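Local coordinates for DUF2235 domain-containing protein (PDB 4O5P) that probably hydrolyses membrane phospholipids as the type VI secretion effector Tle1 of Pseudomonas aeruginosa, at residues Gln461-Ala466 with Ser631-Gln636. Numbering follows the deposited sequence.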
loop_
_atom_site.group_PDB
_atom_site.type_symbol
_atom_site.label_atom_id
_atom_site.label_comp_id
_atom_site.label_asym_id
_atom_site.label_seq_id
_atom_site.Cartn_x
_atom_site.Cartn_y
_atom_site.Cartn_z
ATOM N N GLN A 461 -17.426 11.478 12.589
ATOM C CA GLN A 461 -18.346 10.742 11.744
ATOM C C GLN A 461 -19.626 11.528 11.530
ATOM O O GLN A 461 -20.174 11.562 10.424
ATOM C CB GLN A 461 -18.658 9.389 12.367
ATOM C CG GLN A 461 -19.342 8.419 11.422
ATOM C CD GLN A 461 -20.834 8.660 11.283
ATOM O OE1 GLN A 461 -21.483 9.178 12.197
ATOM N NE2 GLN A 461 -21.388 8.284 10.134
ATOM N N ALA A 462 -20.081 12.177 12.598
ATOM C CA ALA A 462 -21.319 12.942 12.569
ATOM C C ALA A 462 -21.221 14.250 11.782
ATOM O O ALA A 462 -22.223 14.674 11.198
ATOM C CB ALA A 462 -21.831 13.190 13.995
ATOM N N GLN A 463 -20.055 14.902 11.760
ATOM C CA GLN A 463 -19.951 16.138 10.957
ATOM C C GLN A 463 -19.704 15.885 9.474
ATOM O O GLN A 463 -19.883 16.775 8.637
ATOM C CB GLN A 463 -18.846 17.062 11.475
ATOM C CG GLN A 463 -17.434 16.459 11.407
ATOM C CD GLN A 463 -16.754 16.635 10.060
ATOM O OE1 GLN A 463 -16.888 17.674 9.396
ATOM N NE2 GLN A 463 -16.009 15.609 9.647
ATOM N N ALA A 464 -19.250 14.679 9.157
ATOM C CA ALA A 464 -18.875 14.364 7.795
ATOM C C ALA A 464 -20.116 14.344 6.919
ATOM O O ALA A 464 -21.190 13.905 7.357
ATOM C CB ALA A 464 -18.156 13.023 7.748
ATOM N N LYS A 465 -19.960 14.805 5.679
ATOM C CA LYS A 465 -21.085 14.914 4.756
ATOM C C LYS A 465 -20.990 13.900 3.629
ATOM O O LYS A 465 -19.919 13.664 3.058
ATOM C CB LYS A 465 -21.204 16.333 4.184
ATOM C CG LYS A 465 -21.949 17.322 5.089
ATOM C CD LYS A 465 -21.789 18.775 4.605
ATOM C CE LYS A 465 -22.473 19.751 5.569
ATOM N NZ LYS A 465 -22.010 21.171 5.413
ATOM N N ALA A 466 -22.138 13.309 3.314
ATOM C CA ALA A 466 -22.246 12.344 2.228
ATOM C C ALA A 466 -21.886 12.971 0.887
ATOM O O ALA A 466 -22.201 14.137 0.620
ATOM C CB ALA A 466 -23.663 11.780 2.177
ATOM N N SER A 631 -10.023 28.284 5.136
ATOM C CA SER A 631 -10.229 29.491 5.934
ATOM C C SER A 631 -11.689 29.613 6.429
ATOM O O SER A 631 -11.963 29.891 7.644
ATOM C CB SER A 631 -9.834 30.709 5.098
ATOM O OG SER A 631 -8.473 30.620 4.712
ATOM N N ALA A 632 -12.622 29.408 5.531
ATOM C CA ALA A 632 -14.040 29.431 5.874
ATOM C C ALA A 632 -14.381 28.455 6.991
ATOM O O ALA A 632 -14.945 28.841 7.966
ATOM C CB ALA A 632 -14.931 29.233 4.647
ATOM N N ARG A 633 -13.927 27.218 6.860
ATOM C CA ARG A 633 -14.066 26.234 7.927
ATOM C C ARG A 633 -13.372 26.594 9.225
ATOM O O ARG A 633 -13.901 26.381 10.244
ATOM C CB ARG A 633 -13.709 24.825 7.500
ATOM C CG ARG A 633 -14.000 23.803 8.564
ATOM C CD ARG A 633 -15.438 23.355 8.499
ATOM N NE ARG A 633 -15.843 22.423 9.517
ATOM C CZ ARG A 633 -16.148 21.144 9.346
ATOM N NH1 ARG A 633 -16.091 20.562 8.174
ATOM N NH2 ARG A 633 -16.524 20.449 10.393
ATOM N N TYR A 634 -12.200 27.176 9.155
ATOM C CA TYR A 634 -11.545 27.714 10.312
ATOM C C TYR A 634 -12.481 28.533 11.151
ATOM O O TYR A 634 -12.458 28.396 12.315
ATOM C CB TYR A 634 -10.351 28.595 9.972
ATOM C CG TYR A 634 -9.771 29.379 11.142
ATOM C CD1 TYR A 634 -8.857 28.827 11.985
ATOM C CD2 TYR A 634 -10.186 30.648 11.395
ATOM C CE1 TYR A 634 -8.303 29.540 13.005
ATOM C CE2 TYR A 634 -9.665 31.367 12.426
ATOM C CZ TYR A 634 -8.728 30.808 13.246
ATOM O OH TYR A 634 -8.243 31.541 14.226
ATOM N N HIS A 635 -13.190 29.445 10.514
ATOM C CA HIS A 635 -14.104 30.316 11.278
ATOM C C HIS A 635 -15.300 29.632 11.959
ATOM O O HIS A 635 -15.982 30.250 12.784
ATOM C CB HIS A 635 -14.563 31.505 10.436
ATOM C CG HIS A 635 -13.437 32.405 10.037
ATOM N ND1 HIS A 635 -12.693 33.110 10.959
ATOM C CD2 HIS A 635 -12.911 32.694 8.825
ATOM C CE1 HIS A 635 -11.763 33.805 10.328
ATOM N NE2 HIS A 635 -11.863 33.556 9.034
ATOM N N GLN A 636 -15.552 28.369 11.633
ATOM C CA GLN A 636 -16.580 27.619 12.332
ATOM C C GLN A 636 -15.948 26.655 13.318
ATOM O O GLN A 636 -16.620 26.127 14.202
ATOM C CB GLN A 636 -17.475 26.890 11.337
ATOM C CG GLN A 636 -18.732 27.704 11.020
ATOM C CD GLN A 636 -19.141 27.623 9.573
ATOM O OE1 GLN A 636 -18.710 26.724 8.844
ATOM N NE2 GLN A 636 -19.984 28.563 9.142
#
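Arg633 of helix 616-637 donates end-on, through NH1 and NH2, to the one oxygen OE1 of Gln463 on helix 451-463, a surface side-chain bridge joining two helices of the Tle1-like C-terminal region that do not pack directly at this point. The backbones stay well apart: the nearest CA atoms, those of Gln463 and Gln636, are 12.0 Å from each other, and the long arginine spans most of the gap. A chi1 of -174° swings CG of Arg633 away from its backbone N, and the chain then bends about CB-CG before running out to Gln463, where the planes of guanidinium and amide meet at 42°.

The tight side is formed by neighbours. Both side chains lie on Leu479 of helix 469-487 and Leu651 of helix 649-657, while Gln463 NE2 bonds to Glu476 OE2 and Trp460 O, which should hold the amide's rotation, with its oxygen turned to the arginine. Arg475 NH1 also donates to that oxygen. On the looser side Lys465 is exposed.

Both donors approach from one face of the amide: Arg633 NH2 lies 3.0 Å from Gln463 OE1, above the carbonyl plane, and Arg633 NH1 lies 3.2 Å from the same oxygen, with an N-H...O angle of 141°.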